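Local coordinates for maltose-binding protein MalE1 (PDB 6DTU) that binds maltotetraose and probably delivers such malto-oligosaccharides to a membrane transporter as the solute-binding protein of a sugar uptake system, at residues A[335-338]-A[339-342]; A[358-361]-A[362-366]. All blocks are in the same frame, centred on the assembly; numbering follows the deposited sequence.

Interaction 1 of 2, residues A[335-338]-A[339-342]. With GLC (alpha-D-glucopyranose), chain C; GLC (alpha-D-glucopyranose), chain B.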
loop_
_atom_site.group_PDB
_atom_site.type_symbol
_atom_site.label_atom_id
_atom_site.label_comp_id
_atom_site.label_asym_id
_atom_site.label_seq_id
_atom_site.Cartn_x
_atom_site.Cartn_y
_atom_site.Cartn_z
ATOM N N PRO A 335 -4.867 11.630 -11.603
ATOM C CA PRO A 335 -5.139 10.571 -12.594
ATOM C C PRO A 335 -3.892 10.046 -13.258
ATOM O O PRO A 335 -3.873 8.888 -13.688
ATOM C CB PRO A 335 -6.061 11.248 -13.619
ATOM C CG PRO A 335 -6.636 12.407 -12.901
ATOM C CD PRO A 335 -5.637 12.853 -11.872
ATOM N N GLN A 336 -2.861 10.879 -13.366
ATOM C CA GLN A 336 -1.618 10.531 -14.034
ATOM C C GLN A 336 -0.805 9.467 -13.306
ATOM O O GLN A 336 0.180 8.974 -13.864
ATOM C CB GLN A 336 -0.769 11.790 -14.277
ATOM C CG GLN A 336 -1.372 12.777 -15.279
ATOM C CD GLN A 336 -2.372 13.732 -14.657
ATOM O OE1 GLN A 336 -2.578 13.748 -13.435
ATOM N NE2 GLN A 336 -3.014 14.534 -15.498
ATOM N N MET A 337 -1.149 9.123 -12.067
ATOM C CA MET A 337 -0.410 8.056 -11.401
ATOM C C MET A 337 -0.640 6.716 -12.084
ATOM O O MET A 337 0.183 5.810 -11.944
ATOM C CB MET A 337 -0.812 7.989 -9.928
ATOM C CG MET A 337 0.128 7.172 -9.039
ATOM S SD MET A 337 1.788 7.898 -9.046
ATOM C CE MET A 337 2.725 6.558 -8.316
ATOM N N ALA A 338 -1.774 6.548 -12.775
ATOM C CA ALA A 338 -2.051 5.278 -13.439
ATOM C C ALA A 338 -0.977 4.951 -14.473
ATOM O O ALA A 338 -0.710 3.780 -14.749
ATOM C CB ALA A 338 -3.429 5.320 -14.107
ATOM N N ALA A 339 -0.355 5.972 -15.049
ATOM C CA ALA A 339 0.696 5.768 -16.038
ATOM C C ALA A 339 2.034 5.372 -15.418
ATOM O O ALA A 339 2.987 5.111 -16.154
ATOM C CB ALA A 339 0.890 7.046 -16.858
ATOM N N VAL A 340 2.145 5.330 -14.098
ATOM C CA VAL A 340 3.465 5.224 -13.482
ATOM C C VAL A 340 3.850 3.781 -13.185
ATOM O O VAL A 340 4.969 3.353 -13.483
ATOM C CB VAL A 340 3.546 6.129 -12.228
ATOM C CG1 VAL A 340 4.830 5.836 -11.439
ATOM C CG2 VAL A 340 3.480 7.603 -12.631
ATOM N N TRP A 341 2.938 3.013 -12.581
ATOM C CA TRP A 341 3.309 1.753 -11.946
ATOM C C TRP A 341 3.855 0.746 -12.948
ATOM O O TRP A 341 4.879 0.108 -12.694
ATOM C CB TRP A 341 2.087 1.164 -11.248
ATOM C CG TRP A 341 1.452 2.079 -10.230
ATOM C CD1 TRP A 341 0.263 2.738 -10.361
ATOM C CD2 TRP A 341 1.948 2.408 -8.922
ATOM N NE1 TRP A 341 -0.015 3.447 -9.228
ATOM C CE2 TRP A 341 0.997 3.270 -8.322
ATOM C CE3 TRP A 341 3.100 2.060 -8.204
ATOM C CZ2 TRP A 341 1.150 3.777 -7.038
ATOM C CZ3 TRP A 341 3.257 2.566 -6.924
ATOM C CH2 TRP A 341 2.293 3.432 -6.359
ATOM N N ALA A 342 3.141 0.530 -14.053
ATOM C CA ALA A 342 3.542 -0.521 -14.986
ATOM C C ALA A 342 4.886 -0.215 -15.644
ATOM O O ALA A 342 5.702 -1.121 -15.836
ATOM C CB ALA A 342 2.451 -0.761 -16.035
HETATM C C1 GLC C . 0.081 0.249 -4.872
HETATM C C2 GLC C . -1.034 1.035 -5.439
HETATM C C3 GLC C . -1.749 0.283 -6.519
HETATM C C4 GLC C . -0.846 -0.082 -7.631
HETATM C C5 GLC C . 0.343 -0.927 -7.111
HETATM C C6 GLC C . 1.305 -1.159 -8.108
HETATM O O2 GLC C . -1.983 1.328 -4.375
HETATM O O3 GLC C . -2.847 1.102 -7.036
HETATM O O4 GLC C . -1.609 -0.880 -8.578
HETATM O O5 GLC C . 1.020 -0.137 -5.947
HETATM O O6 GLC C . 2.318 -1.976 -7.560
HETATM C C1 GLC B . -1.941 -0.191 -9.766
HETATM C C2 GLC B . -3.301 -0.596 -10.174
HETATM C C3 GLC B . -3.321 -2.004 -10.633
HETATM C C4 GLC B . -2.356 -2.253 -11.749
HETATM C C5 GLC B . -0.908 -1.957 -11.298
HETATM C C6 GLC B . 0.072 -2.115 -12.335
HETATM O O2 GLC B . -4.214 -0.438 -9.002
HETATM O O3 GLC B . -4.684 -2.294 -11.079
HETATM O O4 GLC B . -2.458 -3.624 -12.163
HETATM O O5 GLC B . -0.936 -0.490 -10.815
HETATM O O6 GLC B . -0.231 -1.237 -13.395
HETATM O O HOH W 1 0.215 1.091 -14.000
#
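Met337 and a glucose unit sandwich the indole of Trp341. The methyl CE of Met337 sits over one face, 3.8 Å from the centroid of the six-membered ring and 24° off its normal, a CH-pi contact; SD lies obliquely and farther out, completing a Met-aromatic pair. The opposite face carries the glucose of chain C, with its O5 3.6 Å from Trp341 CZ3, in the aromatic-on-sugar stacking familiar from maltose-binding proteins. With CG of Met337 anti to the backbone N (chi1 -165°) and the chain bent at chi2, CE reaches back over the ring and also meets Val340 CG1 at 3.8 Å. Beside the ring, one water accepts from Ala342 N at 3.0 Å, donates to Ala338 O at 2.9 Å, and lies next to O6 of the chain B glucose. Replacing Trp341 by an alanine would probably strip the glucose of its stacking surface and leave the Met337 methyl without its aromatic partner. Behind this layer the backbone turns in 3-10 fashion: Val340 N donates to Met337 O over 3.0 Å and Ala339 N to Gln336 O over 3.3 Å. The turn leads into helix 341-352, with Val340 against Val169 of strand 168-173 and Ile369 of helix 358-374, Ala338 against Glu68 of helix 66-71, and Phe260 of strand 260-268 meeting the indole.

Interaction 2 of 2, residues A[358-361]-A[362-366]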
loop_
_atom_site.group_PDB
_atom_site.type_symbol
_atom_site.label_atom_id
_atom_site.label_comp_id
_atom_site.label_asym_id
_atom_site.label_seq_id
_atom_site.Cartn_x
_atom_site.Cartn_y
_atom_site.Cartn_z
ATOM N N VAL A 358 20.873 0.423 -15.179
ATOM C CA VAL A 358 19.879 1.165 -14.405
ATOM C C VAL A 358 19.480 2.435 -15.139
ATOM O O VAL A 358 18.295 2.774 -15.229
ATOM C CB VAL A 358 20.401 1.459 -12.986
ATOM C CG1 VAL A 358 19.485 2.454 -12.265
ATOM C CG2 VAL A 358 20.514 0.173 -12.195
ATOM N N GLU A 359 20.464 3.140 -15.701
ATOM C CA GLU A 359 20.200 4.432 -16.319
ATOM C C GLU A 359 19.332 4.276 -17.557
ATOM O O GLU A 359 18.426 5.083 -17.794
ATOM C CB GLU A 359 21.530 5.087 -16.697
ATOM C CG GLU A 359 22.400 5.458 -15.504
ATOM C CD GLU A 359 23.514 4.453 -15.186
ATOM O OE1 GLU A 359 23.372 3.227 -15.436
ATOM O OE2 GLU A 359 24.540 4.917 -14.650
ATOM N N GLU A 360 19.605 3.249 -18.364
ATOM C CA GLU A 360 18.795 2.993 -19.546
ATOM C C GLU A 360 17.390 2.565 -19.164
ATOM O O GLU A 360 16.413 2.992 -19.786
ATOM C CB GLU A 360 19.445 1.910 -20.395
ATOM C CG GLU A 360 18.787 1.711 -21.758
ATOM C CD GLU A 360 19.046 2.856 -22.742
ATOM O OE1 GLU A 360 19.785 3.815 -22.407
ATOM O OE2 GLU A 360 18.502 2.789 -23.869
ATOM N N ALA A 361 17.267 1.701 -18.158
ATOM C CA ALA A 361 15.946 1.190 -17.817
ATOM C C ALA A 361 15.060 2.310 -17.302
ATOM O O ALA A 361 13.887 2.412 -17.681
ATOM C CB ALA A 361 16.062 0.070 -16.792
ATOM N N LEU A 362 15.605 3.148 -16.414
ATOM C CA LEU A 362 14.816 4.237 -15.840
ATOM C C LEU A 362 14.535 5.311 -16.879
ATOM O O LEU A 362 13.422 5.844 -16.936
ATOM C CB LEU A 362 15.525 4.831 -14.624
ATOM C CG LEU A 362 15.687 3.920 -13.395
ATOM C CD1 LEU A 362 16.435 4.621 -12.277
ATOM C CD2 LEU A 362 14.318 3.435 -12.899
ATOM N N LYS A 363 15.522 5.614 -17.728
ATOM C CA LYS A 363 15.320 6.613 -18.771
ATOM C C LYS A 363 14.156 6.220 -19.665
ATOM O O LYS A 363 13.267 7.032 -19.942
ATOM C CB LYS A 363 16.605 6.761 -19.588
ATOM C CG LYS A 363 16.541 7.788 -20.710
ATOM C CD LYS A 363 17.918 7.960 -21.338
ATOM C CE LYS A 363 17.832 8.593 -22.703
ATOM N NZ LYS A 363 18.770 7.932 -23.650
ATOM N N ASN A 364 14.139 4.961 -20.109
ATOM C CA ASN A 364 13.051 4.493 -20.955
ATOM C C ASN A 364 11.730 4.493 -20.197
ATOM O O ASN A 364 10.679 4.791 -20.780
ATOM C CB ASN A 364 13.374 3.109 -21.524
ATOM C CG ASN A 364 14.506 3.154 -22.530
ATOM O OD1 ASN A 364 14.920 4.230 -22.967
ATOM N ND2 ASN A 364 14.993 1.983 -22.929
ATOM N N ALA A 365 11.765 4.162 -18.900
ATOM C CA ALA A 365 10.536 4.187 -18.102
ATOM C C ALA A 365 9.912 5.577 -18.086
ATOM O O ALA A 365 8.704 5.727 -18.289
ATOM C CB ALA A 365 10.792 3.704 -16.670
ATOM N N VAL A 366 10.724 6.607 -17.866
ATOM C CA VAL A 366 10.203 7.970 -17.815
ATOM C C VAL A 366 9.674 8.417 -19.181
ATOM O O VAL A 366 8.638 9.092 -19.267
ATOM C CB VAL A 366 11.259 8.921 -17.218
ATOM C CG1 VAL A 366 10.864 10.369 -17.395
ATOM C CG2 VAL A 366 11.475 8.616 -15.731
#
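The opening turns of the C-terminal helix 358-374 are amphipathic, with Val358, Ala361, Leu362 and Ala365 buried and Glu360, Lys363 and Asn364 exposed. Four successive i to i+4 bonds hold the backbone: Leu362 N to Val358 O, Lys363 N to Glu359 O, Asn364 N to Glu360 O and Ala365 N to Ala361 O, all 3.0 Å long. The Glu360 amide is hydrogen-bonded to Thr357 OG1 just ahead of the helix. On the buried side Val358 and Leu362 lie side by side and point the same way, CG1 of the valine 3.7 Å from CD1 of the leucine. That valine methyl stands anti to its own backbone N (chi1 169°), which turns it along the helix to meet the leucine. Both residues pack on Val193 of helix 187-201, while Ala361 and Ala365 meet Val351 and Ala347 of helix 341-352. On the exposed side the Glu360 chain bends at chi2 and crosses Asn364, its carboxylate plane turned 75° from the amide; OE2 stays 3.7 Å from Asn364 ND2. Lys363 runs outward, its NZ 4.4 Å from Glu360 OE1, beyond salt-bridge range. Between Glu360 and Lys363 there is thus probably no more than a loose attraction, weakened by solvent, and the backbone bonds with the Val358-Leu362 contact hold these turns.

Interaction 1 comes first along the chain, leading into helix 341-352, and interaction 2 follows on the next helix, 358-374. Their centres are 16 Å apart and their nearest atoms about 6 Å, so they do not touch, but the two consecutive helices connect them. The start of helix 341-352 faces the sugar, while residues farther along it pack on 358-366; the later part of helix 358-374 comes back to interaction 1 through Ile369 and Ile373. Both lie on the same side of the chain's centre. Interaction 1 thus reaches the glycan pocket through Trp341 and Ala342, and residues 358-366 belong to a layer behind it, with the side chain of Ala365 about 13 Å from a bound glucose.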